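Local coordinates for protein eukaryotic initiation factor 4F subunit p150 (Saccharomyces cerevisiae, PDB 2VSO) that scaffolds the eIF4F complex at the mRNA cap, binding RNA and stimulating translation with the poly(A)-binding protein, this piece being its eIF4A-binding middle (MIF4G) domain, at residues C[63-66]-C[67-71]; C[101-104]-C[105-109]; C[172-175]-C[176-179]; C[203-206]-C[207-211]; C[254-257]-C[258-262]. All blocks are in the same frame, centred on the assembly; numbering follows the deposited sequence.

Contact 1: residues C[63-66]-C[67-71]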
loop_
_atom_site.group_PDB
_atom_site.type_symbol
_atom_site.label_atom_id
_atom_site.label_comp_id
_atom_site.label_asym_id
_atom_site.label_seq_id
_atom_site.Cartn_x
_atom_site.Cartn_y
_atom_site.Cartn_z
ATOM N N ALA C 63 -5.914 29.212 -11.748
ATOM C CA ALA C 63 -6.158 30.078 -10.599
ATOM C C ALA C 63 -6.058 31.539 -11.020
ATOM O O ALA C 63 -6.871 32.363 -10.619
ATOM C CB ALA C 63 -5.181 29.787 -9.465
ATOM N N ASN C 64 -5.056 31.833 -11.839
ATOM C CA ASN C 64 -4.768 33.189 -12.266
ATOM C C ASN C 64 -5.869 33.842 -13.114
ATOM O O ASN C 64 -5.909 35.062 -13.235
ATOM C CB ASN C 64 -3.415 33.232 -12.983
ATOM C CG ASN C 64 -2.259 33.536 -12.034
ATOM O OD1 ASN C 64 -2.469 33.801 -10.853
ATOM N ND2 ASN C 64 -1.040 33.510 -12.552
ATOM N N ILE C 65 -6.755 33.030 -13.687
ATOM C CA ILE C 65 -7.890 33.533 -14.450
ATOM C C ILE C 65 -8.628 34.647 -13.701
ATOM O O ILE C 65 -9.309 35.479 -14.310
ATOM C CB ILE C 65 -8.891 32.413 -14.797
ATOM C CG1 ILE C 65 -8.494 31.738 -16.107
ATOM C CG2 ILE C 65 -10.294 32.962 -14.929
ATOM C CD1 ILE C 65 -9.408 30.598 -16.494
ATOM N N SER C 66 -8.464 34.668 -12.382
ATOM C CA SER C 66 -9.190 35.596 -11.519
ATOM C C SER C 66 -8.803 37.081 -11.659
ATOM O O SER C 66 -9.411 37.933 -11.013
ATOM C CB SER C 66 -9.097 35.140 -10.057
ATOM O OG SER C 66 -10.233 34.376 -9.683
ATOM N N VAL C 67 -7.804 37.395 -12.487
ATOM C CA VAL C 67 -7.469 38.797 -12.756
ATOM C C VAL C 67 -8.643 39.466 -13.463
ATOM O O VAL C 67 -8.875 40.657 -13.305
ATOM C CB VAL C 67 -6.231 38.982 -13.670
ATOM C CG1 VAL C 67 -5.253 37.834 -13.525
ATOM C CG2 VAL C 67 -6.664 39.145 -15.126
ATOM N N TRP C 68 -9.369 38.659 -14.232
ATOM C CA TRP C 68 -10.506 39.081 -15.031
ATOM C C TRP C 68 -11.822 38.902 -14.283
ATOM O O TRP C 68 -12.881 38.753 -14.899
ATOM C CB TRP C 68 -10.550 38.268 -16.332
ATOM C CG TRP C 68 -9.256 38.257 -17.087
ATOM C CD1 TRP C 68 -8.388 37.214 -17.209
ATOM C CD2 TRP C 68 -8.682 39.347 -17.816
ATOM N NE1 TRP C 68 -7.308 37.586 -17.973
ATOM C CE2 TRP C 68 -7.463 38.889 -18.357
ATOM C CE3 TRP C 68 -9.083 40.665 -18.066
ATOM C CZ2 TRP C 68 -6.640 39.704 -19.129
ATOM C CZ3 TRP C 68 -8.267 41.469 -18.833
ATOM C CH2 TRP C 68 -7.058 40.986 -19.358
ATOM N N GLU C 69 -11.759 38.907 -12.958
ATOM C CA GLU C 69 -12.965 38.745 -12.152
ATOM C C GLU C 69 -12.972 39.743 -11.005
ATOM O O GLU C 69 -11.989 40.456 -10.763
ATOM C CB GLU C 69 -13.084 37.316 -11.593
ATOM C CG GLU C 69 -13.229 36.199 -12.626
ATOM C CD GLU C 69 -13.215 34.804 -11.990
ATOM O OE1 GLU C 69 -13.942 33.912 -12.475
ATOM O OE2 GLU C 69 -12.480 34.594 -11.000
ATOM N N THR C 70 -14.072 39.752 -10.267
ATOM C CA THR C 70 -14.320 40.809 -9.308
ATOM C C THR C 70 -14.428 40.251 -7.903
ATOM O O THR C 70 -14.114 40.921 -6.922
ATOM C CB THR C 70 -15.597 41.597 -9.724
ATOM O OG1 THR C 70 -15.343 42.282 -10.958
ATOM C CG2 THR C 70 -16.015 42.593 -8.654
ATOM N N ASN C 71 -14.848 38.998 -7.815
ATOM C CA ASN C 71 -15.007 38.350 -6.522
ATOM C C ASN C 71 -14.211 37.068 -6.380
ATOM O O ASN C 71 -14.616 36.176 -5.634
ATOM C CB ASN C 71 -16.480 38.081 -6.257
ATOM C CG ASN C 71 -17.303 39.341 -6.288
ATOM O OD1 ASN C 71 -16.910 40.357 -5.715
ATOM N ND2 ASN C 71 -18.441 39.295 -6.969
#

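Contact 2: residues C[101-104]-C[105-109]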
loop_
_atom_site.group_PDB
_atom_site.type_symbol
_atom_site.label_atom_id
_atom_site.label_comp_id
_atom_site.label_asym_id
_atom_site.label_seq_id
_atom_site.Cartn_x
_atom_site.Cartn_y
_atom_site.Cartn_z
ATOM N N GLY C 101 1.161 26.006 -1.532
ATOM C CA GLY C 101 2.306 26.874 -1.382
ATOM C C GLY C 101 2.763 27.460 -2.710
ATOM O O GLY C 101 3.287 28.574 -2.741
ATOM N N LYS C 102 2.577 26.732 -3.811
ATOM C CA LYS C 102 2.947 27.282 -5.114
ATOM C C LYS C 102 1.976 28.373 -5.575
ATOM O O LYS C 102 2.358 29.333 -6.240
ATOM C CB LYS C 102 3.026 26.203 -6.191
ATOM C CG LYS C 102 3.887 26.660 -7.369
ATOM C CD LYS C 102 3.600 25.944 -8.678
ATOM C CE LYS C 102 4.465 26.558 -9.787
ATOM N NZ LYS C 102 4.548 25.796 -11.071
ATOM N N VAL C 103 0.707 28.199 -5.232
ATOM C CA VAL C 103 -0.314 29.138 -5.613
ATOM C C VAL C 103 -0.188 30.420 -4.795
ATOM O O VAL C 103 -0.347 31.517 -5.322
ATOM C CB VAL C 103 -1.701 28.514 -5.453
ATOM C CG1 VAL C 103 -2.792 29.535 -5.809
ATOM C CG2 VAL C 103 -1.804 27.282 -6.336
ATOM N N VAL C 104 0.112 30.274 -3.511
ATOM C CA VAL C 104 0.318 31.411 -2.632
ATOM C C VAL C 104 1.517 32.230 -3.068
ATOM O O VAL C 104 1.482 33.456 -3.035
ATOM C CB VAL C 104 0.545 30.964 -1.183
ATOM C CG1 VAL C 104 1.195 32.073 -0.378
ATOM C CG2 VAL C 104 -0.765 30.541 -0.554
ATOM N N LYS C 105 2.574 31.546 -3.485
ATOM C CA LYS C 105 3.839 32.192 -3.807
ATOM C C LYS C 105 3.799 32.850 -5.179
ATOM O O LYS C 105 4.324 33.946 -5.364
ATOM C CB LYS C 105 4.984 31.171 -3.750
ATOM C CG LYS C 105 6.385 31.771 -3.784
ATOM C CD LYS C 105 7.446 30.697 -3.553
ATOM C CE LYS C 105 8.794 31.300 -3.173
ATOM N NZ LYS C 105 9.781 30.255 -2.771
ATOM N N GLU C 106 3.159 32.180 -6.133
ATOM C CA GLU C 106 3.255 32.567 -7.532
ATOM C C GLU C 106 1.967 33.155 -8.114
ATOM O O GLU C 106 1.881 33.429 -9.312
ATOM C CB GLU C 106 3.747 31.379 -8.368
ATOM C CG GLU C 106 4.982 30.697 -7.770
ATOM C CD GLU C 106 5.689 29.786 -8.745
ATOM O OE1 GLU C 106 5.251 29.708 -9.913
ATOM O OE2 GLU C 106 6.688 29.146 -8.345
ATOM N N LEU C 107 0.966 33.361 -7.272
ATOM C CA LEU C 107 -0.250 33.991 -7.748
ATOM C C LEU C 107 0.083 35.368 -8.280
ATOM O O LEU C 107 0.955 36.054 -7.747
ATOM C CB LEU C 107 -1.292 34.119 -6.641
ATOM C CG LEU C 107 -2.668 34.549 -7.160
ATOM C CD1 LEU C 107 -3.323 33.396 -7.894
ATOM C CD2 LEU C 107 -3.575 35.069 -6.046
ATOM N N ASN C 108 -0.616 35.758 -9.339
ATOM C CA ASN C 108 -0.505 37.092 -9.899
ATOM C C ASN C 108 -0.953 38.095 -8.848
ATOM O O ASN C 108 -2.065 37.994 -8.341
ATOM C CB ASN C 108 -1.392 37.181 -11.136
ATOM C CG ASN C 108 -1.236 38.484 -11.874
ATOM O OD1 ASN C 108 -0.330 39.269 -11.598
ATOM N ND2 ASN C 108 -2.120 38.720 -12.831
ATOM N N PRO C 109 -0.083 39.058 -8.498
ATOM C CA PRO C 109 -0.406 40.052 -7.458
ATOM C C PRO C 109 -1.494 41.051 -7.889
ATOM O O PRO C 109 -2.124 41.676 -7.029
ATOM C CB PRO C 109 0.923 40.788 -7.240
ATOM C CG PRO C 109 1.977 39.950 -7.923
ATOM C CD PRO C 109 1.281 39.227 -9.029
#

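Contact 3: residues C[172-175]-C[176-179]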
loop_
_atom_site.group_PDB
_atom_site.type_symbol
_atom_site.label_atom_id
_atom_site.label_comp_id
_atom_site.label_asym_id
_atom_site.label_seq_id
_atom_site.Cartn_x
_atom_site.Cartn_y
_atom_site.Cartn_z
ATOM N N ARG C 172 -12.832 11.403 5.289
ATOM C CA ARG C 172 -12.569 12.717 4.702
ATOM C C ARG C 172 -12.244 13.776 5.748
ATOM O O ARG C 172 -11.382 14.618 5.534
ATOM C CB ARG C 172 -13.742 13.168 3.830
ATOM C CG ARG C 172 -13.873 12.370 2.547
ATOM C CD ARG C 172 -15.098 12.775 1.756
ATOM N NE ARG C 172 -15.278 11.937 0.574
ATOM C CZ ARG C 172 -16.322 12.020 -0.242
ATOM N NH1 ARG C 172 -17.282 12.905 0.001
ATOM N NH2 ARG C 172 -16.411 11.222 -1.297
ATOM N N GLY C 173 -12.932 13.737 6.879
ATOM C CA GLY C 173 -12.585 14.617 7.979
ATOM C C GLY C 173 -11.145 14.410 8.424
ATOM O O GLY C 173 -10.376 15.366 8.510
ATOM N N LEU C 174 -10.784 13.156 8.702
ATOM C CA LEU C 174 -9.428 12.810 9.124
ATOM C C LEU C 174 -8.394 13.108 8.040
ATOM O O LEU C 174 -7.272 13.467 8.339
ATOM C CB LEU C 174 -9.356 11.342 9.571
ATOM C CG LEU C 174 -10.093 11.187 10.898
ATOM C CD1 LEU C 174 -9.872 9.829 11.537
ATOM C CD2 LEU C 174 -9.644 12.316 11.829
ATOM N N GLY C 175 -8.775 12.940 6.781
ATOM C CA GLY C 175 -7.910 13.325 5.689
ATOM C C GLY C 175 -7.637 14.824 5.738
ATOM O O GLY C 175 -6.550 15.281 5.385
ATOM N N LEU C 176 -8.627 15.589 6.185
ATOM C CA LEU C 176 -8.466 17.032 6.303
ATOM C C LEU C 176 -7.540 17.447 7.443
ATOM O O LEU C 176 -6.655 18.274 7.236
ATOM C CB LEU C 176 -9.814 17.726 6.437
ATOM C CG LEU C 176 -9.727 19.142 6.992
ATOM C CD1 LEU C 176 -9.433 20.159 5.881
ATOM C CD2 LEU C 176 -11.015 19.460 7.722
ATOM N N VAL C 177 -7.736 16.885 8.637
ATOM C CA VAL C 177 -6.860 17.202 9.767
ATOM C C VAL C 177 -5.435 16.953 9.333
ATOM O O VAL C 177 -4.508 17.681 9.699
ATOM C CB VAL C 177 -7.134 16.345 11.015
ATOM C CG1 VAL C 177 -8.523 16.631 11.579
ATOM C CG2 VAL C 177 -7.010 14.919 10.670
ATOM N N ARG C 178 -5.275 15.922 8.517
ATOM C CA ARG C 178 -3.976 15.553 8.012
ATOM C C ARG C 178 -3.440 16.631 7.103
ATOM O O ARG C 178 -2.267 16.997 7.177
ATOM C CB ARG C 178 -4.074 14.239 7.248
ATOM C CG ARG C 178 -2.885 14.007 6.381
ATOM C CD ARG C 178 -2.729 12.570 5.984
ATOM N NE ARG C 178 -1.315 12.392 5.719
ATOM C CZ ARG C 178 -0.711 11.229 5.556
ATOM N NH1 ARG C 178 -1.407 10.105 5.618
ATOM N NH2 ARG C 178 0.592 11.203 5.329
ATOM N N PHE C 179 -4.324 17.129 6.246
ATOM C CA PHE C 179 -3.995 18.150 5.271
ATOM C C PHE C 179 -3.704 19.491 5.937
ATOM O O PHE C 179 -2.786 20.203 5.534
ATOM C CB PHE C 179 -5.131 18.272 4.269
ATOM C CG PHE C 179 -4.855 19.227 3.161
ATOM C CD1 PHE C 179 -3.759 19.065 2.345
ATOM C CD2 PHE C 179 -5.708 20.291 2.926
ATOM C CE1 PHE C 179 -3.509 19.946 1.311
ATOM C CE2 PHE C 179 -5.462 21.173 1.893
ATOM C CZ PHE C 179 -4.361 20.996 1.083
#

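Contact 4: residues C[203-206]-C[207-211]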
loop_
_atom_site.group_PDB
_atom_site.type_symbol
_atom_site.label_atom_id
_atom_site.label_comp_id
_atom_site.label_asym_id
_atom_site.label_seq_id
_atom_site.Cartn_x
_atom_site.Cartn_y
_atom_site.Cartn_z
ATOM N N LYS C 203 -11.242 15.884 21.755
ATOM C CA LYS C 203 -12.625 15.614 22.113
ATOM C C LYS C 203 -12.941 14.130 21.894
ATOM O O LYS C 203 -13.567 13.496 22.733
ATOM C CB LYS C 203 -13.560 16.506 21.289
ATOM C CG LYS C 203 -14.817 16.984 22.017
ATOM C CD LYS C 203 -15.976 16.008 21.870
ATOM C CE LYS C 203 -17.215 16.512 22.596
ATOM N NZ LYS C 203 -18.259 15.457 22.705
ATOM N N ASP C 204 -12.489 13.582 20.769
ATOM C CA ASP C 204 -12.741 12.185 20.437
ATOM C C ASP C 204 -11.804 11.248 21.205
ATOM O O ASP C 204 -12.073 10.051 21.351
ATOM C CB ASP C 204 -12.607 11.956 18.927
ATOM C CG ASP C 204 -13.718 12.625 18.129
ATOM O OD1 ASP C 204 -14.402 13.510 18.684
ATOM O OD2 ASP C 204 -13.907 12.272 16.945
ATOM N N LEU C 205 -10.706 11.804 21.701
ATOM C CA LEU C 205 -9.731 11.041 22.458
ATOM C C LEU C 205 -10.216 10.707 23.868
ATOM O O LEU C 205 -9.742 9.748 24.485
ATOM C CB LEU C 205 -8.411 11.801 22.522
ATOM C CG LEU C 205 -7.272 11.293 21.642
ATOM C CD1 LEU C 205 -7.782 10.519 20.443
ATOM C CD2 LEU C 205 -6.401 12.470 21.236
ATOM N N THR C 206 -11.156 11.490 24.382
ATOM C CA THR C 206 -11.682 11.233 25.717
ATOM C C THR C 206 -12.964 10.399 25.710
ATOM O O THR C 206 -13.338 9.844 26.738
ATOM C CB THR C 206 -11.879 12.527 26.515
ATOM O OG1 THR C 206 -12.477 13.520 25.676
ATOM C CG2 THR C 206 -10.543 13.046 27.002
ATOM N N ASP C 207 -13.616 10.289 24.554
ATOM C CA ASP C 207 -14.830 9.476 24.418
ATOM C C ASP C 207 -14.592 8.172 23.640
ATOM O O ASP C 207 -15.129 7.989 22.545
ATOM C CB ASP C 207 -15.949 10.276 23.731
ATOM C CG ASP C 207 -16.159 11.651 24.351
ATOM O OD1 ASP C 207 -16.086 11.771 25.592
ATOM O OD2 ASP C 207 -16.410 12.614 23.595
ATOM N N SER C 208 -13.797 7.270 24.214
ATOM C CA SER C 208 -13.508 5.970 23.600
ATOM C C SER C 208 -13.087 6.105 22.138
ATOM O O SER C 208 -13.906 5.949 21.231
ATOM C CB SER C 208 -14.698 5.011 23.740
ATOM O OG SER C 208 -15.718 5.299 22.799
ATOM N N PRO C 209 -11.794 6.378 21.915
ATOM C CA PRO C 209 -11.225 6.733 20.608
ATOM C C PRO C 209 -11.071 5.522 19.703
ATOM O O PRO C 209 -10.646 4.469 20.169
ATOM C CB PRO C 209 -9.837 7.284 20.964
ATOM C CG PRO C 209 -9.783 7.345 22.490
ATOM C CD PRO C 209 -10.766 6.337 22.966
ATOM N N SER C 210 -11.414 5.675 18.429
ATOM C CA SER C 210 -11.241 4.601 17.464
ATOM C C SER C 210 -9.782 4.562 17.032
ATOM O O SER C 210 -9.028 5.493 17.292
ATOM C CB SER C 210 -12.156 4.796 16.256
ATOM O OG SER C 210 -11.739 5.901 15.474
ATOM N N GLU C 211 -9.372 3.487 16.378
ATOM C CA GLU C 211 -7.972 3.359 16.011
ATOM C C GLU C 211 -7.549 4.290 14.868
ATOM O O GLU C 211 -6.401 4.723 14.811
ATOM C CB GLU C 211 -7.607 1.896 15.746
ATOM C CG GLU C 211 -7.488 1.109 17.044
ATOM C CD GLU C 211 -6.815 -0.237 16.879
ATOM O OE1 GLU C 211 -6.632 -0.680 15.723
ATOM O OE2 GLU C 211 -6.477 -0.850 17.916
#

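Contact 5: residues C[254-257]-C[258-262]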
loop_
_atom_site.group_PDB
_atom_site.type_symbol
_atom_site.label_atom_id
_atom_site.label_comp_id
_atom_site.label_asym_id
_atom_site.label_seq_id
_atom_site.Cartn_x
_atom_site.Cartn_y
_atom_site.Cartn_z
ATOM N N ASP C 254 -1.532 9.202 27.701
ATOM C CA ASP C 254 -0.991 8.375 28.771
ATOM C C ASP C 254 -2.121 7.574 29.402
ATOM O O ASP C 254 -1.970 6.392 29.697
ATOM C CB ASP C 254 -0.288 9.224 29.829
ATOM C CG ASP C 254 1.049 9.758 29.357
ATOM O OD1 ASP C 254 1.554 9.277 28.318
ATOM O OD2 ASP C 254 1.594 10.664 30.025
ATOM N N ASN C 255 -3.256 8.230 29.596
ATOM C CA ASN C 255 -4.450 7.578 30.100
ATOM C C ASN C 255 -4.851 6.455 29.169
ATOM O O ASN C 255 -4.999 5.313 29.593
ATOM C CB ASN C 255 -5.593 8.587 30.230
ATOM C CG ASN C 255 -6.842 7.977 30.828
ATOM O OD1 ASN C 255 -6.836 6.829 31.267
ATOM N ND2 ASN C 255 -7.923 8.747 30.848
ATOM N N ILE C 256 -5.011 6.786 27.892
ATOM C CA ILE C 256 -5.414 5.804 26.892
ATOM C C ILE C 256 -4.513 4.578 26.872
ATOM O O ILE C 256 -4.988 3.450 26.764
ATOM C CB ILE C 256 -5.460 6.415 25.495
ATOM C CG1 ILE C 256 -6.794 7.142 25.293
ATOM C CG2 ILE C 256 -5.269 5.332 24.444
ATOM C CD1 ILE C 256 -6.790 8.133 24.157
ATOM N N ILE C 257 -3.211 4.802 26.972
ATOM C CA ILE C 257 -2.254 3.707 27.011
ATOM C C ILE C 257 -2.465 2.894 28.279
ATOM O O ILE C 257 -2.542 1.669 28.235
ATOM C CB ILE C 257 -0.800 4.223 27.005
ATOM C CG1 ILE C 257 -0.420 4.809 25.644
ATOM C CG2 ILE C 257 0.146 3.108 27.380
ATOM C CD1 ILE C 257 0.798 5.693 25.703
ATOM N N GLN C 258 -2.570 3.591 29.405
ATOM C CA GLN C 258 -2.609 2.952 30.713
ATOM C C GLN C 258 -4.000 2.492 31.137
ATOM O O GLN C 258 -4.213 2.227 32.314
ATOM C CB GLN C 258 -2.068 3.901 31.787
ATOM C CG GLN C 258 -0.686 4.469 31.516
ATOM C CD GLN C 258 -0.350 5.620 32.450
ATOM O OE1 GLN C 258 -1.017 5.823 33.467
ATOM N NE2 GLN C 258 0.685 6.380 32.107
ATOM N N THR C 259 -4.953 2.420 30.210
ATOM C CA THR C 259 -6.296 1.940 30.557
ATOM C C THR C 259 -7.034 1.303 29.387
ATOM O O THR C 259 -7.461 0.153 29.470
ATOM C CB THR C 259 -7.211 3.045 31.158
ATOM O OG1 THR C 259 -7.359 4.124 30.226
ATOM C CG2 THR C 259 -6.661 3.573 32.478
ATOM N N ALA C 260 -7.201 2.057 28.306
ATOM C CA ALA C 260 -7.958 1.579 27.154
ATOM C C ALA C 260 -7.386 0.287 26.586
ATOM O O ALA C 260 -6.208 -0.020 26.770
ATOM C CB ALA C 260 -8.021 2.647 26.082
ATOM N N LYS C 261 -8.233 -0.471 25.899
ATOM C CA LYS C 261 -7.809 -1.722 25.286
ATOM C C LYS C 261 -7.594 -1.521 23.789
ATOM O O LYS C 261 -8.544 -1.512 23.008
ATOM C CB LYS C 261 -8.828 -2.839 25.549
ATOM C CG LYS C 261 -8.314 -4.231 25.201
ATOM C CD LYS C 261 -9.182 -5.328 25.802
ATOM C CE LYS C 261 -9.038 -5.394 27.318
ATOM N NZ LYS C 261 -9.650 -6.636 27.874
ATOM N N ILE C 262 -6.331 -1.353 23.407
ATOM C CA ILE C 262 -5.956 -1.056 22.030
ATOM C C ILE C 262 -4.929 -2.063 21.497
ATOM O O ILE C 262 -4.175 -2.667 22.253
ATOM C CB ILE C 262 -5.370 0.381 21.904
ATOM C CG1 ILE C 262 -4.276 0.592 22.948
ATOM C CG2 ILE C 262 -6.460 1.426 22.083
ATOM C CD1 ILE C 262 -3.652 1.936 22.919
#

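Contact 1: residues C[63-66]-C[67-71]
Ser66 and Glu69 close a tight turn through their side chains. Ser66 OG donates to Glu69 OE2 at 2.6 Å, meeting that oxygen nearly along its C-O axis. Both residues have further partners on the next helix: the other carboxylate oxygen, Glu69 OE1, is hydrogen-bonded to Thr74 OG1, and Ser66 OG has a weak bond with Leu75 N. The acid reaches back because its CG sits beside the backbone N (chi1 -63°) and the chain runs on extended. With an alanine here, Ser66 OG and Thr74 OG1 would probably both lose their carboxylate partner, and the turn one of its ties to helix 73-88.

The backbone bonds beneath this clasp span three residues each. Trp68 N gives a fairly straight bond to Ile65 O, 3.2 Å long, the donor tilted 35° from the carbonyl plane. Glu69 N makes only a weak bond to Ser66 O, also 3.2 Å. Val67 N is in range of Asn64 O, though the position of that oxygen is less certain. Asn64 turns its own side chain elsewhere, OD1 being hydrogen-bonded to Asn108 N in the loop after helix 93-106.

Trp68 adds little polar chemistry: CD1 lies 3.5 Å from Ile65 O, and Val67 CG2 covers one ring face toward its rim. The three-residue spacing of the bonds is that of 3-10 geometry. It is how helix 52-64 unwinds into its connection with helix 73-88 in this all-helical, HEAT-like MIF4G domain.

Contact 2: residues C[101-104]-C[105-109]
Lys102 and Glu106 lie one turn apart at the C-terminal end of helix 93-106, a local i to i+4 contact on a helix packed between helices 52-64 and 122-139. The lysine chain, set off from the backbone N by a trans first torsion (chi1 -159°) and extended from there on, crosses the glutamate at a slant. What touches is its aliphatic part: Lys102 CE comes 3.2 Å from Glu106 OE1, and Lys102 CG is 3.9 Å from Glu106 CD. The ammonium reaches past, so that Lys102 NZ stands 4.1 Å from Glu106 OE1, beyond a salt bridge, while its hydrogen bond goes to Ser56 OG on helix 52-64. Were Lys102 replaced by an alanine, Ser56 OG would probably lose its partner and the Glu106 carboxylate the methylene chain and positive charge lying against it.

Ordinary helical bonds run underneath. Lys105 N donates to Gly101 O at 3.1 Å, and Glu106 N to Lys102 O at 3.0 Å. One residue later the pattern weakens: Leu107 N makes only a weak bond to Val103 O, 3.0 Å long but bent to 123°, and Leu107 is where the backbone first leaves helical angles.

On the buried side Val103 CG1 and Leu107 CD1 approach to 4.4 Å, a loose apolar meeting completed by Val125 of helix 122-139, against which Val104 rests as well. The chemistry is thus divided: the valines and Leu107 pack on helix 122-139, whereas the Lys102 amine is committed to Ser56 of helix 52-64 and offers Glu106 no more than a longer-range, probably modest, electrostatic attraction.

Contact 3: residues C[172-175]-C[176-179]
Gly173 O takes a straight bond from Val177 N, 3.0 Å long at 159° and lying in the carbonyl plane. Leu176 N is shared: its main bond runs to Arg172 O at 3.0 Å, with a weak second one to Gly173 O. Further along, Phe179 N donates to Gly175 O, again at 3.0 Å. These are the rungs of helix 163-185 near the middle of the domain. The guanidinium of Arg172 leaves the turn, its NE forming a salt bridge with Asp88, although this side chain is poorly ordered.

Around this backbone core the side chains spread to different neighbours. Leu174 and Val177 lie side by side, pointing the same way, with Leu174 CD2 3.9 Å from Val177 CG2; together they press on Trp141 and on Ser216 of helix 211-228. Leu176 instead meets Phe83 and Cys87 of helix 73-88. Phe179, its ring carried opposite the backbone N (chi1 -176°), sets an edge-to-face stack with Phe83 and also touches helix 93-106.

Gly173 and Gly175, both buried, bring bare backbone to this turn. The main-chain groups are bonded largely within the helix, which suits it to apolar packing against helices on several sides.

Contact 4: residues C[203-206]-C[207-211]
Lys203 and Asp207 form a salt bridge across the end of helix 191-206, where the chain turns through 207-210 to start helix 211-228, an inter-helix turn of the all-helical MIF4G fold. The lysine chain bends at chi2 (-89°), bringing Lys203 NZ to 3.5 Å from Asp207 OD2; Lys203 CD passes 3.8 Å from Asp207 OD2 as the two side chains cross.

Asp204 takes part through its backbone, Asp204 O lying 3.5 Å from Pro209 CA. Leu205 comes next and meets the proline at about a right angle, Leu205 CD1 to Pro209 CB 3.9 Å. This pair faces inward: Leu205 also packs on Leu249 of helix 242-257 and Val217 of helix 211-228, and Pro209 on Leu214. Beyond it Ser210 is the N-cap residue of helix 211-228, its OG hydrogen-bonded to Asp143 and Lys170.

Thr206, in the last turn, has OG1 tucked between its backbone N and carbonyl carbon (chi1 44°), over the preceding turn. There the hydroxyl has two possible acceptors for its one proton, Met202 O and Lys203 O, the latter 3.1 Å from Thr206 OG1.

Contact 5: residues C[254-257]-C[258-262]
Thr259 folds back over Asn255 just after helix 242-257 ends. Its CB lies 3.5 Å from Asn255 O. From there OG1 turns into the position between its own backbone N and carbonyl carbon (chi1 59°), which brings it close to two oxygens of the same residue: Asn255 O at 2.7 Å from Thr259 OG1 and Asn255 OD1 at 2.9 Å. The hydroxyl has one proton, and which oxygen receives it is not settled. The methyl, Thr259 CG2, stands anti to the carbonyl carbon and lies 3.5 Å from Asn255 OD1. Asn255 contributes by swinging its amide away from its own backbone N (chi1 -177°), so that OD1 comes to the threonine while the two side chains cross.

One residue earlier, Gln258 N makes a regular helical bond to Asp254 O at 2.9 Å. The extended glutamine chain then runs back past that carbonyl, Gln258 NE2 ending 3.8 Å from Asp254 CB.

On the inner side the contact is apolar. Ile256 CG2 approaches Ile262 CD1 at 4.1 Å, the two side chains crossing at about a right angle, and the Ala260 methyl lies near the same branch. Leu270 of helix 264-278 touches both Ile256 and Ile262, joining the turn to the following helix.

The stretch is therefore two-sided. Outward, the threonine hydroxyl has a carbonyl of the helix's last turn and a side-chain amide oxygen as alternative acceptors, a polar closure at an exposed helix end; inward, branched aliphatic chains bring the loop back against the helices it connects.

Going from the N terminus, the five contacts come strictly in series; none encloses or crosses another. Contact 1 closes the turn leading from helix 52-64 to helix 73-88, and contact 2 ends helix 93-106. These two touch, the non-helical end of contact 2 (Leu107 and Asn108) lying against Asn64 and Val67 of contact 1. Contact 3 closes no loop: it is the middle of helix 163-185, close to the centre of the chain. Contacts 4 and 5 close the turns after helices 191-206 and 242-257, and they touch where Ile256 meets Leu205 and Pro209. Contacts 1 and 5, with centres about 52 Å apart, mark opposite ends of the helical array.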